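Local coordinates for B-type Cna protein (Enterococcus faecium, PDB 6FWY) that is of unknown function but, as a wall-anchored surface protein with a slipknotted thioester domain, probably attaches the bacterium covalently to host molecules, at residues A12-T17 against F247-R252; T17-D22 against E101-T106; V27-H32 against D54-S59. All coordinates share one frame; numbering follows the deposited sequence.

Near the N terminus the chain runs along strand 11-21, which serves two contacts. In contact 1 its first half meets the C-terminal part of strand 231-250, closing the longest loop of the three across some 230 residues of the chain. Past a corner at Gly18, the second half packs on helix 99-113 in contact 2, a closure nested within the first. The following strand, 26-29, meets the loop 54-59 in contact 3, nested inside both. The segments of contacts 1 and 2 overlap at Thr17, and Glu16 OE2 probably hydrogen-bonds Ser59 OG, joining contacts 1 and 3. Contact 1 joins two strands of the same large antiparallel sheet; contacts 2 and 3 attach a helix and a loop to it.

Contact 1: A12-T17 against F247-R252; sequences AKFIET and FTFDGR
The methyl group of Ala12 and the ring of Phe249 meet at the centre of this small buried junction, with the far end of the Phe14 ring beside them. Phe247 precedes them on its strand, its backbone hydrogen-bonded to Val260 of the neighbouring strand 258-277. At Thr248 the backbone bonds instead to Lys71, and OG1 makes a further hydrogen bond to Gly72 O, so this side of the strand is knitted to strand 67-73, the same strand that pairs with Ala12 through Leu68. The two segments thus have no hydrogen bond to each other and meet chiefly through side chains.

Phe249 makes that meeting. Its CG lies anti to the carbonyl carbon (chi1 -65°), and the ring presents one face to Ala12. CB of Ala12 stands 3.6 Å from the centroid of the Phe249 ring and only 6° off the ring normal, a nearly centred CH-pi contact; the distances from Ala12 CB to CZ and CG of Phe249 are 3.8 and 4.0 Å. Phe249 CE1 also comes to 3.9 Å from Ala12 N. Phe14 arrives with its side chain almost perpendicular to that of Phe249. Its CZ lies 4.2 Å from Phe249 CD2, which sits at the edge of the Phe14 ring, near the ring plane. Val260 is touched by both phenylalanines, and Leu68 also packs on Phe249.

At Asp250, OD1 accepts from Arg252 N at 2.7 Å, the donor lying 41° out of the carboxylate plane. Arg252 then reaches back to the carbonyls of Ala65 and Ser67. The ensemble is hydrophobic core packing within a curled antiparallel beta sheet, where strand 67-73 bridges the two strands and an Asx turn follows the aromatic cluster.

Contact 2: T17-D22 against E101-T106; sequences TGVKTD and EAWYAT
Chi1 of Thr21 (-179°) turns OG1 away from the backbone N and sets the methyl group CG2 in the crowded position between N and the carbonyl carbon, and this methyl drops between Trp103 and Tyr104 of the helix. Both aromatic side chains leave the helix with CG anti to the backbone N. Thr21 CG2 is 3.5 Å from Tyr104 CD1 and 3.6 Å from Trp103 CZ3, approaching both rings obliquely. Val19 adds a second, looser apolar touch: its CG1 lies 4.1 Å from Trp103 CZ3, the two side chains passing in opposite directions.

The polar ends look elsewhere. Thr21 OG1 bonds Gly23 N, while Tyr104 OH is held by the carbonyl of Met37. The Trp103 indole also meets the ring of Tyr51.

Val19 is positioned by Thr17, whose OG1 accepts from Val19 N at 3.1 Å in an ST turn around Gly18, the corner of the chain. Strand 19-21 and the helix segment cross at -67°, their axes 9.8 Å apart. This is apolar helix-on-sheet packing, in which aromatic residues of helix 99-113, within the thioester domain, are laid against the strand.

Contact 3: V27-H32 against D54-S59; sequences VNMPNH and DSELPS
The terminal methyl of Met29 touches the carboxylate of Glu56, and nothing stronger than van der Waals contact links the two segments. Met29 CE lies 3.8 Å from Glu56 OE2 and 4.1 Å from Glu56 CD, the two side chains running past each other in opposite directions. More distantly, Met29 CE comes within 4.5 Å of Ser55 OG. Only about 70 Å² of surface is buried.

The bent shape of both side chains makes this touch possible. Met29 turns at chi2 and again at chi3 (-60° and -90°), while Glu56 folds at chi2, bringing its carboxylate back over its own loop. There Ser55 OG donates to Glu56 OE2 in a short bond of 2.5 Å, meeting the anti lone pair, the one directed away from the other oxygen. The oxygen touched by the methyl is therefore already engaged by the serine, which probably restrains the carboxylate. Its other oxygen, OE1, is close to Glu35 OE2, and such like charges could raise the proton affinity of the pair.

In the next shell, two type I turns set the backbones. Met29 to His32 is closed by bonds in both directions, Met29 N to His32 O and His32 N to Met29 O, each 3.0 Å. Asp54 to Leu57 has only a weak Leu57 N to Asp54 O bond, though Asp54 OD2 also holds Asp257 N. Met37 of strand 32-44 is touched by Val27, Ser55 and Glu56, and so lies against both segments. The arrangement is a surface contact between the tight two-residue beta hairpin joining strands 26-29 and 32-44 and the turn that follows strand 49-52 in the thioester domain.

Contact 1: A12-T17 against F247-R252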
loop_
_atom_site.group_PDB
_atom_site.type_symbol
_atom_site.label_atom_id
_atom_site.label_comp_id
_atom_site.label_asym_id
_atom_site.label_seq_id
_atom_site.Cartn_x
_atom_site.Cartn_y
_atom_site.Cartn_z
ATOM N N ALA A 12 13.781 2.539 9.074
ATOM C CA ALA A 12 14.161 2.815 7.689
ATOM C C ALA A 12 15.426 3.669 7.685
ATOM O O ALA A 12 15.668 4.456 8.590
ATOM C CB ALA A 12 13.042 3.523 6.920
ATOM N N LYS A 13 16.245 3.462 6.657
ATOM C CA LYS A 13 17.524 4.139 6.467
ATOM C C LYS A 13 17.449 4.811 5.108
ATOM O O LYS A 13 17.107 4.173 4.108
ATOM C CB LYS A 13 18.665 3.111 6.466
ATOM C CG LYS A 13 20.002 3.597 5.909
ATOM C CD LYS A 13 21.011 4.032 6.978
ATOM C CE LYS A 13 22.446 3.902 6.470
ATOM N NZ LYS A 13 23.346 4.766 7.288
ATOM N N PHE A 14 17.805 6.090 5.088
ATOM C CA PHE A 14 17.678 6.892 3.877
ATOM C C PHE A 14 19.032 7.384 3.386
ATOM O O PHE A 14 19.959 7.615 4.173
ATOM C CB PHE A 14 16.746 8.070 4.119
ATOM C CG PHE A 14 15.352 7.663 4.489
ATOM C CD1 PHE A 14 14.419 7.311 3.501
ATOM C CD2 PHE A 14 14.951 7.638 5.821
ATOM C CE1 PHE A 14 13.132 6.947 3.839
ATOM C CE2 PHE A 14 13.659 7.257 6.170
ATOM C CZ PHE A 14 12.757 6.902 5.171
ATOM N N ILE A 15 19.110 7.579 2.076
ATOM C CA ILE A 15 20.355 7.877 1.373
ATOM C C ILE A 15 20.024 8.966 0.373
ATOM O O ILE A 15 18.997 8.893 -0.286
ATOM C CB ILE A 15 20.845 6.630 0.610
ATOM C CG1 ILE A 15 21.156 5.481 1.578
ATOM C CG2 ILE A 15 22.082 6.961 -0.218
ATOM C CD1 ILE A 15 21.150 4.104 0.940
ATOM N N GLU A 16 20.895 9.959 0.255
ATOM C CA GLU A 16 20.762 11.043 -0.742
ATOM C C GLU A 16 21.055 10.515 -2.139
ATOM O O GLU A 16 21.990 9.722 -2.307
ATOM C CB GLU A 16 21.764 12.157 -0.442
ATOM C CG GLU A 16 21.582 12.875 0.918
ATOM C CD GLU A 16 20.636 14.051 0.862
ATOM O OE1 GLU A 16 19.633 13.997 0.100
ATOM O OE2 GLU A 16 20.863 15.050 1.577
ATOM N N THR A 17 20.269 10.923 -3.133
ATOM C CA THR A 17 20.523 10.538 -4.538
ATOM C C THR A 17 21.531 11.442 -5.250
ATOM O O THR A 17 22.038 11.083 -6.307
ATOM C CB THR A 17 19.234 10.585 -5.395
ATOM O OG1 THR A 17 18.764 11.939 -5.492
ATOM C CG2 THR A 17 18.154 9.715 -4.802
ATOM N N PHE A 247 4.468 4.429 4.799
ATOM C CA PHE A 247 4.733 4.519 6.240
ATOM C C PHE A 247 5.595 5.736 6.562
ATOM O O PHE A 247 6.419 6.158 5.752
ATOM C CB PHE A 247 5.390 3.236 6.749
ATOM C CG PHE A 247 4.533 2.015 6.571
ATOM C CD1 PHE A 247 3.488 1.744 7.442
ATOM C CD2 PHE A 247 4.763 1.154 5.516
ATOM C CE1 PHE A 247 2.688 0.628 7.263
ATOM C CE2 PHE A 247 3.984 0.000 5.336
ATOM C CZ PHE A 247 2.941 -0.262 6.213
ATOM N N THR A 248 5.385 6.291 7.748
ATOM C CA THR A 248 6.129 7.456 8.206
ATOM C C THR A 248 7.141 7.046 9.251
ATOM O O THR A 248 6.894 6.122 10.048
ATOM C CB THR A 248 5.205 8.506 8.841
ATOM O OG1 THR A 248 4.571 7.926 9.990
ATOM C CG2 THR A 248 4.151 8.971 7.831
ATOM N N PHE A 249 8.266 7.755 9.251
ATOM C CA PHE A 249 9.370 7.507 10.151
ATOM C C PHE A 249 9.826 8.750 10.916
ATOM O O PHE A 249 9.756 9.866 10.411
ATOM C CB PHE A 249 10.525 6.878 9.380
ATOM C CG PHE A 249 10.184 5.521 8.842
ATOM C CD1 PHE A 249 10.248 4.385 9.644
ATOM C CD2 PHE A 249 9.700 5.401 7.550
ATOM C CE1 PHE A 249 9.909 3.152 9.149
ATOM C CE2 PHE A 249 9.327 4.154 7.055
ATOM C CZ PHE A 249 9.444 3.028 7.861
ATOM N N ASP A 250 10.329 8.514 12.124
ATOM C CA ASP A 250 10.539 9.549 13.117
ATOM C C ASP A 250 11.935 10.159 13.025
ATOM O O ASP A 250 12.912 9.511 13.321
ATOM C CB ASP A 250 10.261 8.953 14.496
ATOM C CG ASP A 250 10.288 9.975 15.641
ATOM O OD1 ASP A 250 10.612 11.163 15.468
ATOM O OD2 ASP A 250 10.018 9.520 16.763
ATOM N N GLY A 251 11.999 11.420 12.596
ATOM C CA GLY A 251 13.239 12.213 12.572
ATOM C C GLY A 251 13.687 12.802 13.908
ATOM O O GLY A 251 14.729 13.454 13.971
ATOM N N ARG A 252 12.914 12.551 14.964
ATOM C CA ARG A 252 13.286 12.816 16.370
ATOM C C ARG A 252 13.416 14.310 16.668
ATOM O O ARG A 252 14.172 14.699 17.546
ATOM C CB ARG A 252 14.591 12.088 16.773
ATOM C CG ARG A 252 14.632 10.596 16.444
ATOM C CD ARG A 252 15.877 9.935 17.029
ATOM N NE ARG A 252 17.068 10.269 16.263
ATOM C CZ ARG A 252 17.466 9.667 15.138
ATOM N NH1 ARG A 252 16.796 8.619 14.600
ATOM N NH2 ARG A 252 18.572 10.101 14.543
#

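Contact 2: T17-D22 against E101-T106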
loop_
_atom_site.group_PDB
_atom_site.type_symbol
_atom_site.label_atom_id
_atom_site.label_comp_id
_atom_site.label_asym_id
_atom_site.label_seq_id
_atom_site.Cartn_x
_atom_site.Cartn_y
_atom_site.Cartn_z
ATOM N N THR A 17 20.269 10.923 -3.133
ATOM C CA THR A 17 20.523 10.538 -4.538
ATOM C C THR A 17 21.531 11.442 -5.250
ATOM O O THR A 17 22.038 11.083 -6.307
ATOM C CB THR A 17 19.234 10.585 -5.395
ATOM O OG1 THR A 17 18.764 11.939 -5.492
ATOM C CG2 THR A 17 18.154 9.715 -4.802
ATOM N N GLY A 18 21.785 12.620 -4.707
ATOM C CA GLY A 18 22.581 13.656 -5.368
ATOM C C GLY A 18 21.729 14.722 -6.047
ATOM O O GLY A 18 22.254 15.727 -6.460
ATOM N N VAL A 19 20.433 14.482 -6.212
ATOM C CA VAL A 19 19.531 15.477 -6.768
ATOM C C VAL A 19 19.096 16.485 -5.690
ATOM O O VAL A 19 18.668 16.107 -4.605
ATOM C CB VAL A 19 18.289 14.831 -7.422
ATOM C CG1 VAL A 19 17.274 15.898 -7.860
ATOM C CG2 VAL A 19 18.709 13.933 -8.602
ATOM N N LYS A 20 19.223 17.760 -5.996
ATOM C CA LYS A 20 18.753 18.810 -5.084
ATOM C C LYS A 20 18.351 20.042 -5.857
ATOM O O LYS A 20 18.787 20.255 -6.993
ATOM C CB LYS A 20 19.763 19.208 -4.008
ATOM C CG LYS A 20 20.414 18.102 -3.251
ATOM C CD LYS A 20 21.557 18.607 -2.389
ATOM C CE LYS A 20 22.132 17.402 -1.641
ATOM N NZ LYS A 20 23.139 17.828 -0.623
ATOM N N THR A 21 17.529 20.842 -5.198
ATOM C CA THR A 21 17.033 22.084 -5.770
ATOM C C THR A 21 16.803 23.119 -4.673
ATOM O O THR A 21 16.477 22.785 -3.536
ATOM C CB THR A 21 15.727 21.871 -6.563
ATOM O OG1 THR A 21 15.288 23.111 -7.116
ATOM C CG2 THR A 21 14.615 21.315 -5.692
ATOM N N ASP A 22 16.938 24.392 -5.059
ATOM C CA ASP A 22 16.553 25.510 -4.204
ATOM C C ASP A 22 15.039 25.767 -4.239
ATOM O O ASP A 22 14.531 26.649 -3.506
ATOM C CB ASP A 22 17.368 26.771 -4.577
ATOM C CG ASP A 22 17.311 27.119 -6.056
ATOM O OD1 ASP A 22 16.537 26.503 -6.824
ATOM O OD2 ASP A 22 18.075 28.003 -6.468
ATOM N N GLU A 101 11.729 18.630 -11.649
ATOM C CA GLU A 101 10.436 19.314 -11.522
ATOM C C GLU A 101 9.331 18.362 -11.057
ATOM O O GLU A 101 8.517 18.732 -10.218
ATOM C CB GLU A 101 10.017 19.968 -12.849
ATOM C CG GLU A 101 10.835 21.195 -13.231
ATOM C CD GLU A 101 10.584 21.710 -14.636
ATOM O OE1 GLU A 101 9.528 21.380 -15.245
ATOM O OE2 GLU A 101 11.446 22.468 -15.130
ATOM N N ALA A 102 9.304 17.151 -11.617
ATOM C CA ALA A 102 8.295 16.143 -11.240
ATOM C C ALA A 102 8.463 15.723 -9.779
ATOM O O ALA A 102 7.503 15.700 -9.020
ATOM C CB ALA A 102 8.353 14.937 -12.171
ATOM N N TRP A 103 9.692 15.414 -9.391
ATOM C CA TRP A 103 9.993 15.095 -8.001
ATOM C C TRP A 103 9.617 16.237 -7.041
ATOM O O TRP A 103 8.976 15.994 -6.016
ATOM C CB TRP A 103 11.468 14.736 -7.830
ATOM C CG TRP A 103 11.947 14.876 -6.409
ATOM C CD1 TRP A 103 11.602 14.110 -5.336
ATOM C CD2 TRP A 103 12.839 15.867 -5.922
ATOM N NE1 TRP A 103 12.230 14.564 -4.207
ATOM C CE2 TRP A 103 12.997 15.645 -4.535
ATOM C CE3 TRP A 103 13.508 16.944 -6.520
ATOM C CZ2 TRP A 103 13.816 16.448 -3.730
ATOM C CZ3 TRP A 103 14.319 17.745 -5.727
ATOM C CH2 TRP A 103 14.471 17.488 -4.345
ATOM N N TYR A 104 10.004 17.470 -7.364
ATOM C CA TYR A 104 9.720 18.607 -6.476
ATOM C C TYR A 104 8.224 18.860 -6.335
ATOM O O TYR A 104 7.732 19.157 -5.233
ATOM C CB TYR A 104 10.435 19.876 -6.948
ATOM C CG TYR A 104 10.341 21.013 -5.963
ATOM C CD1 TYR A 104 11.220 21.104 -4.885
ATOM C CD2 TYR A 104 9.382 22.000 -6.113
ATOM C CE1 TYR A 104 11.137 22.155 -3.972
ATOM C CE2 TYR A 104 9.295 23.056 -5.211
ATOM C CZ TYR A 104 10.175 23.121 -4.149
ATOM O OH TYR A 104 10.096 24.159 -3.270
ATOM N N ALA A 105 7.504 18.770 -7.451
ATOM C CA ALA A 105 6.033 18.848 -7.452
ATOM C C ALA A 105 5.434 17.857 -6.483
ATOM O O ALA A 105 4.517 18.195 -5.752
ATOM C CB ALA A 105 5.474 18.586 -8.847
ATOM N N THR A 106 5.975 16.647 -6.461
ATOM C CA THR A 106 5.491 15.624 -5.553
ATOM C C THR A 106 5.851 15.984 -4.099
ATOM O O THR A 106 5.022 15.836 -3.212
ATOM C CB THR A 106 5.997 14.209 -5.953
ATOM O OG1 THR A 106 5.841 14.013 -7.361
ATOM C CG2 THR A 106 5.223 13.149 -5.251
#

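Contact 3: V27-H32 against D54-S59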
loop_
_atom_site.group_PDB
_atom_site.type_symbol
_atom_site.label_atom_id
_atom_site.label_comp_id
_atom_site.label_asym_id
_atom_site.label_seq_id
_atom_site.Cartn_x
_atom_site.Cartn_y
_atom_site.Cartn_z
ATOM N N VAL A 27 7.136 30.180 -0.058
ATOM C CA VAL A 27 5.962 30.129 0.793
ATOM C C VAL A 27 5.969 31.298 1.772
ATOM O O VAL A 27 6.967 31.499 2.501
ATOM C CB VAL A 27 5.862 28.827 1.605
ATOM C CG1 VAL A 27 4.588 28.792 2.433
ATOM C CG2 VAL A 27 5.934 27.598 0.696
ATOM N N ASN A 28 4.848 32.034 1.790
ATOM C CA ASN A 28 4.551 32.972 2.857
ATOM C C ASN A 28 4.244 32.201 4.132
ATOM O O ASN A 28 3.159 31.671 4.328
ATOM C CB ASN A 28 3.363 33.895 2.500
ATOM C CG ASN A 28 3.669 34.808 1.326
ATOM O OD1 ASN A 28 4.788 35.286 1.171
ATOM N ND2 ASN A 28 2.673 35.034 0.489
ATOM N N MET A 29 5.257 32.102 4.976
ATOM C CA MET A 29 5.158 31.454 6.254
ATOM C C MET A 29 4.792 32.513 7.260
ATOM O O MET A 29 5.073 33.683 7.029
ATOM C CB MET A 29 6.509 30.820 6.609
ATOM C CG MET A 29 6.770 29.552 5.811
ATOM S SD MET A 29 5.578 28.194 5.997
ATOM C CE MET A 29 6.260 27.241 7.366
ATOM N N PRO A 30 4.259 32.107 8.425
ATOM C CA PRO A 30 3.788 33.124 9.382
ATOM C C PRO A 30 4.724 34.260 9.805
ATOM O O PRO A 30 4.259 35.375 9.963
ATOM C CB PRO A 30 3.443 32.312 10.617
ATOM C CG PRO A 30 3.042 30.970 10.069
ATOM C CD PRO A 30 3.973 30.735 8.899
ATOM N N ASN A 31 5.995 34.012 9.987
ATOM C CA ASN A 31 6.916 35.090 10.374
ATOM C C ASN A 31 7.837 35.516 9.194
ATOM O O ASN A 31 8.760 36.304 9.378
ATOM C CB ASN A 31 7.730 34.674 11.591
ATOM C CG ASN A 31 6.864 34.263 12.753
ATOM O OD1 ASN A 31 5.822 34.869 13.026
ATOM N ND2 ASN A 31 7.318 33.214 13.487
ATOM N N HIS A 32 7.614 34.902 8.028
ATOM C CA HIS A 32 8.595 34.914 6.941
ATOM C C HIS A 32 7.955 34.913 5.538
ATOM O O HIS A 32 7.679 33.830 4.956
ATOM C CB HIS A 32 9.516 33.700 7.114
ATOM C CG HIS A 32 10.862 33.865 6.462
ATOM N ND1 HIS A 32 11.037 34.106 5.115
ATOM C CD2 HIS A 32 12.100 33.726 6.980
ATOM C CE1 HIS A 32 12.328 34.136 4.840
ATOM N NE2 HIS A 32 12.994 33.938 5.962
ATOM N N ASP A 54 8.385 17.488 6.890
ATOM C CA ASP A 54 8.656 18.702 7.669
ATOM C C ASP A 54 9.545 19.654 6.868
ATOM O O ASP A 54 10.748 19.411 6.734
ATOM C CB ASP A 54 9.394 18.363 8.977
ATOM C CG ASP A 54 8.574 17.470 9.922
ATOM O OD1 ASP A 54 7.461 17.877 10.327
ATOM O OD2 ASP A 54 9.039 16.375 10.304
ATOM N N SER A 55 8.992 20.768 6.396
ATOM C CA SER A 55 9.741 21.699 5.533
ATOM C C SER A 55 10.902 22.439 6.195
ATOM O O SER A 55 11.757 22.965 5.495
ATOM C CB SER A 55 8.792 22.727 4.915
ATOM O OG SER A 55 8.199 23.495 5.921
ATOM N N GLU A 56 10.940 22.493 7.521
ATOM C CA GLU A 56 11.943 23.284 8.245
ATOM C C GLU A 56 13.051 22.475 8.887
ATOM O O GLU A 56 13.856 23.021 9.633
ATOM C CB GLU A 56 11.258 24.142 9.342
ATOM C CG GLU A 56 9.975 24.867 8.942
ATOM C CD GLU A 56 10.134 25.802 7.738
ATOM O OE1 GLU A 56 10.777 26.867 7.913
ATOM O OE2 GLU A 56 9.562 25.509 6.652
ATOM N N LEU A 57 13.098 21.177 8.621
ATOM C CA LEU A 57 14.132 20.291 9.184
ATOM C C LEU A 57 14.969 19.702 8.042
ATOM O O LEU A 57 14.466 19.531 6.930
ATOM C CB LEU A 57 13.495 19.174 10.016
ATOM C CG LEU A 57 12.799 19.599 11.330
ATOM C CD1 LEU A 57 12.176 18.406 12.043
ATOM C CD2 LEU A 57 13.710 20.359 12.306
ATOM N N PRO A 58 16.256 19.396 8.310
ATOM C CA PRO A 58 17.112 18.805 7.279
ATOM C C PRO A 58 16.738 17.356 6.889
ATOM O O PRO A 58 16.065 16.657 7.639
ATOM C CB PRO A 58 18.493 18.836 7.938
ATOM C CG PRO A 58 18.194 18.741 9.382
ATOM C CD PRO A 58 16.993 19.584 9.566
ATOM N N SER A 59 17.194 16.941 5.710
ATOM C CA SER A 59 16.981 15.584 5.181
ATOM C C SER A 59 17.473 14.490 6.134
ATOM O O SER A 59 18.473 14.681 6.800
ATOM C CB SER A 59 17.664 15.432 3.811
ATOM O OG SER A 59 19.120 15.281 3.872
#